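Side-chain contact in uncharacterized protein (Legionella pneumophila subsp. pneumophila, PDB 4WRP), which is of unknown function but is probably an effector protein, of which this chain is the C-terminal, all-helical DUF5617 domain: residues A[11-16]-A[54-59]. Sequence-based numbering, arbitrary orientation.
Sequences ELWRNA and TWWAKF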
ATOM      1  N   GLU A  11      -1.775  -8.123   0.318  0.50 24.39           N
ATOM      2  CA  GLU A  11      -1.408  -9.101  -0.721  0.50 26.97           C
ATOM      3  C   GLU A  11      -2.338  -9.002  -1.955  0.50 27.70           C
ATOM      4  O   GLU A  11      -1.887  -9.003  -3.095  0.50 27.94           O
ATOM      5  CB  GLU A  11      -1.436 -10.510  -0.161  0.50 29.77           C
ATOM      6  CG  GLU A  11      -0.985 -11.486  -1.209  0.50 33.04           C
ATOM      7  CD  GLU A  11       0.233 -10.959  -1.976  0.50 35.94           C
ATOM      8  OE1 GLU A  11       0.160 -10.888  -3.232  0.50 36.44           O
ATOM      9  OE2 GLU A  11       1.241 -10.560  -1.309  0.50 37.45           O
ATOM     10  N   LEU A  12      -3.642  -8.880  -1.724  1.00 28.10           N
ATOM     11  CA  LEU A  12      -4.588  -8.688  -2.836  1.00 29.71           C
ATOM     12  C   LEU A  12      -4.247  -7.414  -3.568  1.00 27.22           C
ATOM     13  O   LEU A  12      -4.224  -7.373  -4.812  1.00 27.62           O
ATOM     14  CB  LEU A  12      -6.047  -8.569  -2.358  1.00 32.73           C
ATOM     15  CG  LEU A  12      -6.762  -9.742  -1.729  1.00 38.19           C
ATOM     16  CD1 LEU A  12      -8.225  -9.324  -1.621  1.00 40.89           C
ATOM     17  CD2 LEU A  12      -6.581 -11.054  -2.533  1.00 41.80           C
ATOM     18  N   TRP A  13      -3.968  -6.352  -2.805  1.00 25.23           N
ATOM     19  CA  TRP A  13      -3.631  -5.079  -3.404  1.00 25.09           C
ATOM     20  C   TRP A  13      -2.367  -5.174  -4.270  1.00 25.94           C
ATOM     21  O   TRP A  13      -2.283  -4.566  -5.360  1.00 25.68           O
ATOM     22  CB  TRP A  13      -3.466  -4.007  -2.345  1.00 24.52           C
ATOM     23  CG  TRP A  13      -3.178  -2.679  -2.898  1.00 24.77           C
ATOM     24  CD1 TRP A  13      -4.075  -1.668  -3.146  1.00 24.02           C
ATOM     25  CD2 TRP A  13      -1.879  -2.150  -3.241  1.00 25.54           C
ATOM     26  NE1 TRP A  13      -3.418  -0.578  -3.644  1.00 23.54           N
ATOM     27  CE2 TRP A  13      -2.075  -0.846  -3.715  1.00 23.41           C
ATOM     28  CE3 TRP A  13      -0.576  -2.667  -3.193  1.00 25.91           C
ATOM     29  CZ2 TRP A  13      -1.032  -0.056  -4.154  1.00 24.54           C
ATOM     30  CZ3 TRP A  13       0.461  -1.872  -3.637  1.00 26.59           C
ATOM     31  CH2 TRP A  13       0.234  -0.590  -4.101  1.00 23.99           C
ATOM     32  N   ARG A  14      -1.380  -5.923  -3.787  0.50 26.72           N
ATOM     33  CA  ARG A  14      -0.132  -6.081  -4.508  0.50 27.29           C
ATOM     34  C   ARG A  14      -0.352  -6.742  -5.880  0.50 28.72           C
ATOM     35  O   ARG A  14       0.248  -6.339  -6.871  0.50 28.35           O
ATOM     36  CB  ARG A  14       0.850  -6.916  -3.686  0.50 28.98           C
ATOM     37  CG  ARG A  14       1.712  -6.135  -2.700  0.50 29.61           C
ATOM     38  CD  ARG A  14       3.028  -6.871  -2.443  0.50 30.70           C
ATOM     39  NE  ARG A  14       2.804  -8.291  -2.520  0.50 34.36           N
ATOM     40  CZ  ARG A  14       3.667  -9.196  -2.983  0.50 35.18           C
ATOM     41  NH1 ARG A  14       4.889  -8.863  -3.383  0.50 35.44           N
ATOM     42  NH2 ARG A  14       3.287 -10.458  -3.018  0.50 36.51           N
ATOM     43  N   ASN A  15      -1.188  -7.774  -5.910  1.00 30.63           N
ATOM     44  CA  ASN A  15      -1.494  -8.490  -7.129  1.00 34.58           C
ATOM     45  C   ASN A  15      -2.200  -7.600  -8.127  1.00 31.68           C
ATOM     46  O   ASN A  15      -1.853  -7.613  -9.313  1.00 32.04           O
ATOM     47  CB  ASN A  15      -2.290  -9.750  -6.816  1.00 42.33           C
ATOM     48  CG  ASN A  15      -1.571 -10.648  -5.818  1.00 51.94           C
ATOM     49  OD1 ASN A  15      -2.198 -11.275  -4.941  1.00 66.72           O
ATOM     50  ND2 ASN A  15      -0.238 -10.681  -5.907  1.00 57.13           N
ATOM     51  N   ALA A  16      -3.097  -6.743  -7.633  1.00 30.83           N
ATOM     52  CA  ALA A  16      -3.775  -5.751  -8.471  1.00 29.96           C
ATOM     53  C   ALA A  16      -2.749  -4.760  -9.032  1.00 28.13           C
ATOM     54  O   ALA A  16      -2.746  -4.412 -10.205  1.00 27.23           O
ATOM     55  CB  ALA A  16      -4.872  -5.005  -7.675  1.00 28.56           C
ATOM     56  N   THR A  54      -9.882   5.686 -12.396  1.00 41.98           N
ATOM     57  CA  THR A  54      -9.184   5.618 -13.681  1.00 41.37           C
ATOM     58  C   THR A  54      -8.511   4.284 -13.941  1.00 39.30           C
ATOM     59  O   THR A  54      -8.650   3.754 -15.018  1.00 39.40           O
ATOM     60  CB  THR A  54      -8.146   6.731 -13.863  1.00 42.75           C
ATOM     61  OG1 THR A  54      -8.767   7.992 -13.616  1.00 49.20           O
ATOM     62  CG2 THR A  54      -7.624   6.747 -15.292  1.00 44.25           C
ATOM     63  N   TRP A  55      -7.763   3.747 -12.987  1.00 35.87           N
ATOM     64  CA  TRP A  55      -6.906   2.580 -13.249  1.00 35.61           C
ATOM     65  C   TRP A  55      -7.331   1.330 -12.519  1.00 35.32           C
ATOM     66  O   TRP A  55      -6.892   0.250 -12.858  1.00 35.14           O
ATOM     67  CB  TRP A  55      -5.466   2.912 -12.837  1.00 36.79           C
ATOM     68  CG  TRP A  55      -4.767   3.823 -13.770  1.00 38.18           C
ATOM     69  CD1 TRP A  55      -4.559   5.184 -13.634  1.00 37.05           C
ATOM     70  CD2 TRP A  55      -4.168   3.443 -15.008  1.00 38.96           C
ATOM     71  NE1 TRP A  55      -3.856   5.656 -14.730  1.00 38.21           N
ATOM     72  CE2 TRP A  55      -3.618   4.610 -15.588  1.00 40.16           C
ATOM     73  CE3 TRP A  55      -4.063   2.227 -15.695  1.00 41.54           C
ATOM     74  CZ2 TRP A  55      -2.975   4.591 -16.821  1.00 42.68           C
ATOM     75  CZ3 TRP A  55      -3.395   2.206 -16.920  1.00 44.40           C
ATOM     76  CH2 TRP A  55      -2.869   3.375 -17.468  1.00 43.55           C
ATOM     77  N   TRP A  56      -8.173   1.480 -11.496  1.00 35.83           N
ATOM     78  CA  TRP A  56      -8.517   0.382 -10.587  1.00 35.20           C
ATOM     79  C   TRP A  56      -9.951  -0.148 -10.724  1.00 38.35           C
ATOM     80  O   TRP A  56     -10.413  -0.870  -9.833  1.00 36.02           O
ATOM     81  CB  TRP A  56      -8.333   0.853  -9.141  1.00 31.79           C
ATOM     82  CG  TRP A  56      -6.940   1.174  -8.785  1.00 29.13           C
ATOM     83  CD1 TRP A  56      -6.281   2.305  -9.084  1.00 28.96           C
ATOM     84  CD2 TRP A  56      -6.003   0.327  -8.110  1.00 26.69           C
ATOM     85  NE1 TRP A  56      -5.026   2.258  -8.612  1.00 27.02           N
ATOM     86  CE2 TRP A  56      -4.812   1.049  -8.013  1.00 26.24           C
ATOM     87  CE3 TRP A  56      -6.065  -0.962  -7.572  1.00 25.80           C
ATOM     88  CZ2 TRP A  56      -3.663   0.538  -7.384  1.00 25.46           C
ATOM     89  CZ3 TRP A  56      -4.933  -1.470  -6.929  1.00 25.08           C
ATOM     90  CH2 TRP A  56      -3.750  -0.722  -6.852  1.00 25.10           C
ATOM     91  N   ALA A  57     -10.659   0.180 -11.814  1.00 40.83           N
ATOM     92  CA  ALA A  57     -12.080  -0.226 -11.946  1.00 42.94           C
ATOM     93  C   ALA A  57     -12.249  -1.745 -11.913  1.00 45.62           C
ATOM     94  O   ALA A  57     -13.154  -2.260 -11.259  1.00 46.89           O
ATOM     95  CB  ALA A  57     -12.690   0.349 -13.208  1.00 45.85           C
ATOM     96  N   LYS A  58     -11.353  -2.474 -12.572  1.00 45.69           N
ATOM     97  CA  LYS A  58     -11.399  -3.935 -12.565  1.00 47.39           C
ATOM     98  C   LYS A  58     -11.389  -4.515 -11.137  1.00 48.06           C
ATOM     99  O   LYS A  58     -11.892  -5.607 -10.899  1.00 48.71           O
ATOM    100  CB  LYS A  58     -10.207  -4.498 -13.376  1.00 50.63           C
ATOM    101  CG  LYS A  58     -10.015  -6.005 -13.234  1.00 53.50           C
ATOM    102  CD  LYS A  58      -9.027  -6.575 -14.242  1.00 57.62           C
ATOM    103  CE  LYS A  58      -8.813  -8.068 -13.981  1.00 59.62           C
ATOM    104  NZ  LYS A  58      -8.299  -8.757 -15.202  1.00 64.99           N
ATOM    105  N   PHE A  59     -10.796  -3.784 -10.192  1.00 45.64           N
ATOM    106  CA  PHE A  59     -10.617  -4.247  -8.832  1.00 42.90           C
ATOM    107  C   PHE A  59     -11.485  -3.478  -7.851  1.00 43.17           C
ATOM    108  O   PHE A  59     -11.141  -3.384  -6.676  1.00 43.50           O
ATOM    109  CB  PHE A  59      -9.145  -4.056  -8.450  1.00 41.51           C
ATOM    110  CG  PHE A  59      -8.217  -4.756  -9.356  1.00 39.92           C
ATOM    111  CD1 PHE A  59      -8.061  -6.118  -9.260  1.00 43.29           C
ATOM    112  CD2 PHE A  59      -7.524  -4.074 -10.306  1.00 39.03           C
ATOM    113  CE1 PHE A  59      -7.205  -6.793 -10.111  1.00 42.44           C
ATOM    114  CE2 PHE A  59      -6.674  -4.735 -11.152  1.00 39.09           C
ATOM    115  CZ  PHE A  59      -6.533  -6.099 -11.065  1.00 41.57           C
TER
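Ala16 and Phe59 bring the backbones closest, CA to CA 7.0 Å, where helix 6-21 meets the loop between helices 34-49 and 68-83. Ala16 is the small residue at the centre. Its methyl sits squarely over the middle of the Phe59 ring: Ala16 CB is 3.6 Å from the Phe59 ring centroid and 5° off the normal, a CH-pi contact. Ala16 CB also touches Trp56 CZ3, at 3.6 Å, so two aromatic side chains from the loop share one methyl. The opposite face of Phe59 is covered by CG of Lys58.

The second part of the contact is between the indoles of Trp13 and Trp56. With chi1 at -178°, Trp13 CG lies beside its own carbonyl carbon, and this carries the pyrrole side of the indole to the six-membered ring of Trp56. CH2 of Trp56 lies near the rim of the Trp13 ring, 3.2 Å from Trp13 NE1. The planes are only 25° from parallel, but the rings are slid apart and barely overlap, with 4.8 Å between the centroids of the Trp13 five-membered ring and the Trp56 six-membered ring. No hydrogen bond joins the segments. The pyrrole N-H of Trp56 is used instead on Val44 O of helix 34-49, which ties the buried indole to a second helix.

Tyr48 meets both indoles, edge-to-face with Trp13, and Phe17 stacks on Trp13. Lys58 reaches back to helix 6-21 through a salt bridge with Glu19. The arrangement is a largely buried aromatic cluster in the DUF5617 domain, in which an interhelical loop closes over helix 6-21 through Trp56 and, at the partly exposed margin, Phe59.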